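Local coordinates for heptaprenyl diphosphate synthase (HEPPP synthase) subunit 1 family protein (Staphylococcus aureus, PDB 5H9D) that forms one subunit of heptaprenyl diphosphate synthase, which probably builds a seven-isoprene-unit prenyl diphosphate together with a chain named farnesyl pyrophosphate synthetase, at residues Ala124-Lys127 and Ile128-Phe132; Leu107-Ser110 and Leu111-Ala115; Ser54-His57 and Leu58-Thr62. One frame throughout, in Å; residues are numbered along the deposited sequence.

Contact 1: residues Ala124-Lys127 and Ile128-Phe132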
# COMPACT_ATOMS: atom_id res chain seq x y z
N ALA C 124 5.07 21.82 16.31
CA ALA C 124 4.77 20.91 15.21
C ALA C 124 5.67 21.17 14.02
O ALA C 124 6.21 20.23 13.41
CB ALA C 124 3.30 21.03 14.82
N ILE C 125 5.85 22.46 13.70
CA ILE C 125 6.68 22.89 12.58
C ILE C 125 8.14 22.45 12.70
O ILE C 125 8.73 21.97 11.74
CB ILE C 125 6.64 24.41 12.43
CG1 ILE C 125 5.25 24.85 12.01
CG2 ILE C 125 7.64 24.88 11.40
CD1 ILE C 125 5.11 26.34 11.98
N VAL C 126 8.72 22.61 13.88
CA VAL C 126 10.11 22.22 14.02
C VAL C 126 10.22 20.74 13.71
O VAL C 126 11.07 20.35 12.90
CB VAL C 126 10.65 22.54 15.44
CG1 VAL C 126 12.03 21.90 15.64
CG2 VAL C 126 10.76 24.06 15.60
N LYS C 127 9.34 19.96 14.34
CA LYS C 127 9.26 18.50 14.18
C LYS C 127 9.10 18.15 12.72
O LYS C 127 9.96 17.46 12.14
CB LYS C 127 8.05 17.94 14.93
CG LYS C 127 8.08 17.99 16.45
CD LYS C 127 8.80 16.84 17.04
CE LYS C 127 8.55 16.82 18.52
NZ LYS C 127 7.74 15.62 18.91
N ILE C 128 8.00 18.59 12.12
CA ILE C 128 7.79 18.27 10.72
C ILE C 128 9.03 18.62 9.87
O ILE C 128 9.46 17.85 9.00
CB ILE C 128 6.57 19.03 10.14
CG1 ILE C 128 5.27 18.45 10.69
CG2 ILE C 128 6.60 19.00 8.65
CD1 ILE C 128 4.04 19.29 10.34
N GLU C 129 9.63 19.77 10.14
CA GLU C 129 10.77 20.19 9.35
C GLU C 129 12.16 19.65 9.67
O GLU C 129 13.03 19.74 8.83
CB GLU C 129 10.83 21.69 9.35
CG GLU C 129 11.06 22.21 7.99
CD GLU C 129 9.85 22.04 7.11
OE1 GLU C 129 8.78 22.60 7.47
OE2 GLU C 129 9.98 21.36 6.07
N THR C 130 12.36 19.05 10.84
CA THR C 130 13.67 18.55 11.25
C THR C 130 13.73 17.09 11.67
O THR C 130 14.78 16.46 11.60
CB THR C 130 14.22 19.38 12.46
OG1 THR C 130 13.28 19.31 13.55
CG2 THR C 130 14.43 20.83 12.07
N LEU C 131 12.59 16.56 12.11
CA LEU C 131 12.46 15.19 12.59
C LEU C 131 13.14 14.13 11.75
O LEU C 131 13.93 13.36 12.29
CB LEU C 131 10.98 14.85 12.74
CG LEU C 131 10.59 13.76 13.74
CD1 LEU C 131 11.26 14.01 15.09
CD2 LEU C 131 9.05 13.72 13.88
N PHE C 132 12.89 14.06 10.44
CA PHE C 132 13.57 13.03 9.68
C PHE C 132 15.08 13.16 9.71
O PHE C 132 15.77 12.20 9.98
CB PHE C 132 13.08 12.95 8.24
CG PHE C 132 11.66 12.46 8.13
CD1 PHE C 132 11.16 11.56 9.07
CD2 PHE C 132 10.83 12.93 7.11
CE1 PHE C 132 9.84 11.14 9.01
CE2 PHE C 132 9.51 12.51 7.05
CZ PHE C 132 9.01 11.61 8.01

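Contact 2: residues Leu107-Ser110 and Leu111-Ala115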
# COMPACT_ATOMS: atom_id res chain seq x y z
N LEU C 107 0.87 15.15 13.20
CA LEU C 107 0.96 16.60 13.32
C LEU C 107 0.33 17.31 12.13
O LEU C 107 -0.44 18.23 12.34
CB LEU C 107 2.41 17.05 13.50
CG LEU C 107 3.06 16.57 14.81
CD1 LEU C 107 4.58 16.77 14.76
CD2 LEU C 107 2.47 17.30 15.96
N LYS C 108 0.62 16.89 10.90
CA LYS C 108 -0.01 17.54 9.73
C LYS C 108 -1.54 17.45 9.83
O LYS C 108 -2.24 18.43 9.55
CB LYS C 108 0.47 16.92 8.41
CG LYS C 108 1.85 17.35 7.97
CD LYS C 108 2.38 16.58 6.77
CE LYS C 108 3.83 16.99 6.46
NZ LYS C 108 4.56 16.17 5.41
N SER C 109 -2.06 16.30 10.23
CA SER C 109 -3.51 16.16 10.38
C SER C 109 -4.04 17.18 11.39
O SER C 109 -5.08 17.82 11.17
CB SER C 109 -3.87 14.75 10.85
OG SER C 109 -5.27 14.62 10.99
N SER C 110 -3.32 17.31 12.50
CA SER C 110 -3.70 18.24 13.52
C SER C 110 -3.70 19.68 12.98
O SER C 110 -4.58 20.47 13.31
CB SER C 110 -2.74 18.09 14.71
OG SER C 110 -2.98 16.90 15.43
N LEU C 111 -2.71 20.02 12.16
CA LEU C 111 -2.63 21.37 11.58
C LEU C 111 -3.79 21.59 10.62
O LEU C 111 -4.49 22.59 10.68
CB LEU C 111 -1.30 21.60 10.84
CG LEU C 111 -0.08 21.82 11.75
CD1 LEU C 111 1.19 21.89 10.91
CD2 LEU C 111 -0.27 23.11 12.57
N HIS C 112 -4.01 20.62 9.75
CA HIS C 112 -5.09 20.71 8.80
C HIS C 112 -6.43 20.92 9.53
O HIS C 112 -7.24 21.76 9.10
CB HIS C 112 -5.12 19.44 7.93
CG HIS C 112 -6.13 19.49 6.83
ND1 HIS C 112 -7.41 18.97 6.96
CD2 HIS C 112 -6.09 20.08 5.61
CE1 HIS C 112 -8.11 19.25 5.88
NE2 HIS C 112 -7.33 19.92 5.04
N HIS C 113 -6.66 20.20 10.63
CA HIS C 113 -7.92 20.30 11.35
C HIS C 113 -8.04 21.40 12.41
O HIS C 113 -8.84 21.28 13.35
CB HIS C 113 -8.27 18.95 11.99
CG HIS C 113 -8.62 17.88 11.00
ND1 HIS C 113 -7.71 16.95 10.55
CD2 HIS C 113 -9.77 17.65 10.31
CE1 HIS C 113 -8.28 16.18 9.63
NE2 HIS C 113 -9.53 16.59 9.47
N GLN C 114 -7.27 22.48 12.23
CA GLN C 114 -7.29 23.62 13.14
C GLN C 114 -7.37 23.12 14.60
O GLN C 114 -8.17 23.63 15.40
CB GLN C 114 -8.51 24.51 12.87
CG GLN C 114 -8.85 24.74 11.43
CD GLN C 114 -7.87 25.64 10.75
OE1 GLN C 114 -7.99 26.87 10.80
NE2 GLN C 114 -6.88 25.04 10.11
N ALA C 115 -6.56 22.13 14.94
CA ALA C 115 -6.60 21.59 16.29
C ALA C 115 -5.47 22.00 17.22
O ALA C 115 -5.52 21.67 18.39
CB ALA C 115 -6.67 20.08 16.20

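Contact 3: residues Ser54-His57 and Leu58-Thr62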
# COMPACT_ATOMS: atom_id res chain seq x y z
N SER C 54 8.52 11.62 -0.63
CA SER C 54 7.17 11.13 -0.85
C SER C 54 6.20 11.99 -0.05
O SER C 54 5.25 12.56 -0.61
CB SER C 54 7.05 9.66 -0.47
OG SER C 54 7.58 9.42 0.82
N MET C 55 6.48 12.11 1.25
CA MET C 55 5.67 12.91 2.16
C MET C 55 5.34 14.32 1.62
O MET C 55 4.19 14.73 1.59
CB MET C 55 6.40 13.02 3.50
CG MET C 55 6.56 11.70 4.28
SD MET C 55 5.01 11.12 4.88
CE MET C 55 4.51 9.93 3.58
N ARG C 56 6.36 15.05 1.17
CA ARG C 56 6.10 16.40 0.63
C ARG C 56 5.36 16.34 -0.72
O ARG C 56 4.65 17.29 -1.09
CB ARG C 56 7.41 17.17 0.47
CG ARG C 56 7.20 18.56 -0.11
CD ARG C 56 8.47 19.42 -0.11
NE ARG C 56 9.12 19.44 1.19
CZ ARG C 56 10.11 18.62 1.54
NH1 ARG C 56 10.56 17.73 0.66
NH2 ARG C 56 10.64 18.69 2.76
N HIS C 57 5.52 15.22 -1.44
CA HIS C 57 4.85 15.04 -2.72
C HIS C 57 3.37 14.82 -2.52
O HIS C 57 2.56 15.43 -3.20
CB HIS C 57 5.43 13.86 -3.49
CG HIS C 57 5.00 13.82 -4.93
ND1 HIS C 57 5.06 14.92 -5.75
CD2 HIS C 57 4.55 12.80 -5.70
CE1 HIS C 57 4.66 14.59 -6.97
NE2 HIS C 57 4.35 13.30 -6.96
N LEU C 58 3.03 13.97 -1.56
CA LEU C 58 1.62 13.70 -1.27
C LEU C 58 0.99 14.94 -0.66
O LEU C 58 -0.21 15.19 -0.82
CB LEU C 58 1.48 12.48 -0.31
CG LEU C 58 2.04 11.13 -0.80
CD1 LEU C 58 2.30 10.23 0.35
CD2 LEU C 58 1.08 10.46 -1.77
N ASP C 59 1.79 15.73 0.05
CA ASP C 59 1.26 16.95 0.64
C ASP C 59 0.76 17.82 -0.49
O ASP C 59 -0.39 18.24 -0.51
CB ASP C 59 2.33 17.71 1.38
CG ASP C 59 2.37 17.36 2.85
OD1 ASP C 59 1.28 17.13 3.41
OD2 ASP C 59 3.49 17.35 3.42
N ASP C 60 1.67 18.06 -1.42
CA ASP C 60 1.45 18.90 -2.60
C ASP C 60 0.29 18.54 -3.50
O ASP C 60 -0.32 19.42 -4.09
CB ASP C 60 2.72 18.95 -3.44
CG ASP C 60 3.85 19.66 -2.72
OD1 ASP C 60 3.55 20.53 -1.86
OD2 ASP C 60 5.04 19.37 -3.01
N ILE C 61 -0.01 17.25 -3.63
CA ILE C 61 -1.09 16.82 -4.48
C ILE C 61 -2.40 17.56 -4.20
O ILE C 61 -3.11 17.94 -5.12
CB ILE C 61 -1.27 15.28 -4.35
CG1 ILE C 61 -0.14 14.59 -5.14
CG2 ILE C 61 -2.66 14.84 -4.81
CD1 ILE C 61 0.14 13.17 -4.71
N THR C 62 -2.69 17.82 -2.93
CA THR C 62 -3.92 18.50 -2.58
C THR C 62 -3.81 20.04 -2.67
O THR C 62 -4.83 20.73 -2.74
CB THR C 62 -4.39 18.06 -1.16
OG1 THR C 62 -4.15 16.66 -0.99
CG2 THR C 62 -5.87 18.27 -1.01

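Contact 1: residues Ala124-Lys127 and Ile128-Phe132
The carbonyl oxygen V126 O is held by two groups of one residue, the hydroxyl and the backbone amide of T130. The hydroxyl bond, T130 OG1 to V126 O at 2.5 Å, comes from above the carbonyl plane, 54° out of it. The amide bond is weak, although T130 N lies 2.8 Å from V126 O, because its N-H points well off the oxygen. The torsion of T130 (chi1 58°) sets OG1 between its own backbone N and carbonyl carbon, and from there the hydroxyl folds back over the preceding turn. The side chains of V126 and T130 pass at a slant, V126 CG1 coming to 3.6 Å of T130 OG1. Two residues earlier the helix bonds are sound: I128 N to A124 O is 2.7 Å and almost straight, at 174°. E129 N reaches I125 O at 2.9 Å. The arrangement is thus an i to i+4 ladder inside helix 118-140 of an all-helical chain of the terpene synthase clan, with a threonine hydroxyl reinforcing a rung where the amide is poorly aimed. I128 lies along the turn, its CG1 3.4 Å from A124 O, and its side chain also meets Y168. On another side the carboxylate of E129 leads away to K166 and Y168. K127, bent at chi2 and chi4, sends its amine to a salt bridge with E103 of helix 91-112. Beyond V126 and T130, Y150 of helix 150-153 covers the slanting pair.

Contact 2: residues Leu107-Ser110 and Leu111-Ala115
S109 and H113 meet through both main chain and side chain, and two nitrogens of H113 share the oxygen S109 O. H113 N lies 2.9 Å from S109 O, continuing the i to i+4 pattern of the helix. H113 ND1 donates to S109 O at 2.8 Å from the opposite face of the carbonyl plane. The ring can do this because chi1 of H113 (-68°) puts CG beside the backbone N, which brings the ring back along the last turn; S109 O sits at the ring edge, tilted somewhat from its plane. S109 adds a weak link, OG to H113 ND1 at 3.4 Å, and its own torsion (-180°) turns OG beside the carbonyl carbon and to the same side of the helix as the imidazole. The same hydroxyl has a weak hydrogen bond to D25 of the farnesyl pyrophosphate synthetase chain. One face of the H113 ring carries the imidazole of H112, whose ND1 is 3.9 Å above the ring plane of H113 and over its centre. S110 takes a different rotation: chi1 of -73° swings OG beside the backbone N, where it bonds to E106 O and to D25 of the partner chain. Here helix 91-112 ends in a Schellman motif, with Q114 in the positive-phi position and A115 N 3.1 Å from S110 O. The 3.2 Å bond from Q114 N to L111 O completes it. The chemistry implies a proton on ND1 of H113, and S109 O with the other carbonyls of the helix C-terminus would probably stabilise any positive charge on that ring.

Contact 3: residues Ser54-His57 and Leu58-Thr62
L58 lies back over S54 and M55, one turn earlier in helix 43-65, and its atoms can be followed outward. Its backbone N first bonds S54 O at 2.8 Å, almost in line with the carbonyl. CB then stands 3.8 Å from S54 O, beside the same carbonyl. With chi1 at -61°, CG sits next to the backbone N and stays on this side, 3.5 Å from S54 O. The branch CD1 still lies beside S54 O and also meets the methyl of M55, CD1 to CE at 3.9 Å. M55 arrives there by bending at chi2 and chi3, so that its thioether curls round and crosses the leucine at a slant. Beyond the pair, I71 of helix 70-88 and N111 of the farnesyl pyrophosphate synthetase chain pack against L58.

The polar side of the helix behaves differently. R56 and D60 run side by side in the same direction, R56 CG lying 3.7 Å from D60 OD2, yet their charged ends do not pair: R56 NE is 5.9 Å from D60 OD2 and the two planes stand 45° apart. The guanidinium goes instead to D52, a turn earlier. D59 OD2 approaches M55 O to 3.3 Å, two acceptors that cannot bond each other; the same carboxylate oxygen has salt bridges with K108 and K167, whose positive charges would probably offset the repulsion between the two oxygens. The pattern is that of an amphipathic helix in the all-helical terpene synthase clan: S54, L58 and I61 meet helix 70-88, M55 and D59 meet helix 91-112, and R56, D59 and D60 form the charged, partly exposed side.

In the fold
Contacts 1 and 3 are buried, lying about 8 and 10 Å from the chain centre to their own centres, whereas contact 2, at about 17 Å, is partly buried and ends its helix. Each belongs to a different helix, yet all three touch. Between contacts 1 and 2 the link is apolar: K127 CB meets L107 CD1 at 3.7 Å, and I128 CD1 meets L111 CD1 at 3.9 Å. Contacts 1 and 3 join through F132 on M55, contacts 2 and 3 through the salt bridge of K108 with D59. Only contact 1 has no touch from the farnesyl pyrophosphate synthetase chain. Contact 2 meets it with the hydroxyl of S110, more weakly with that of S109, and by packing; contact 3 by packing alone.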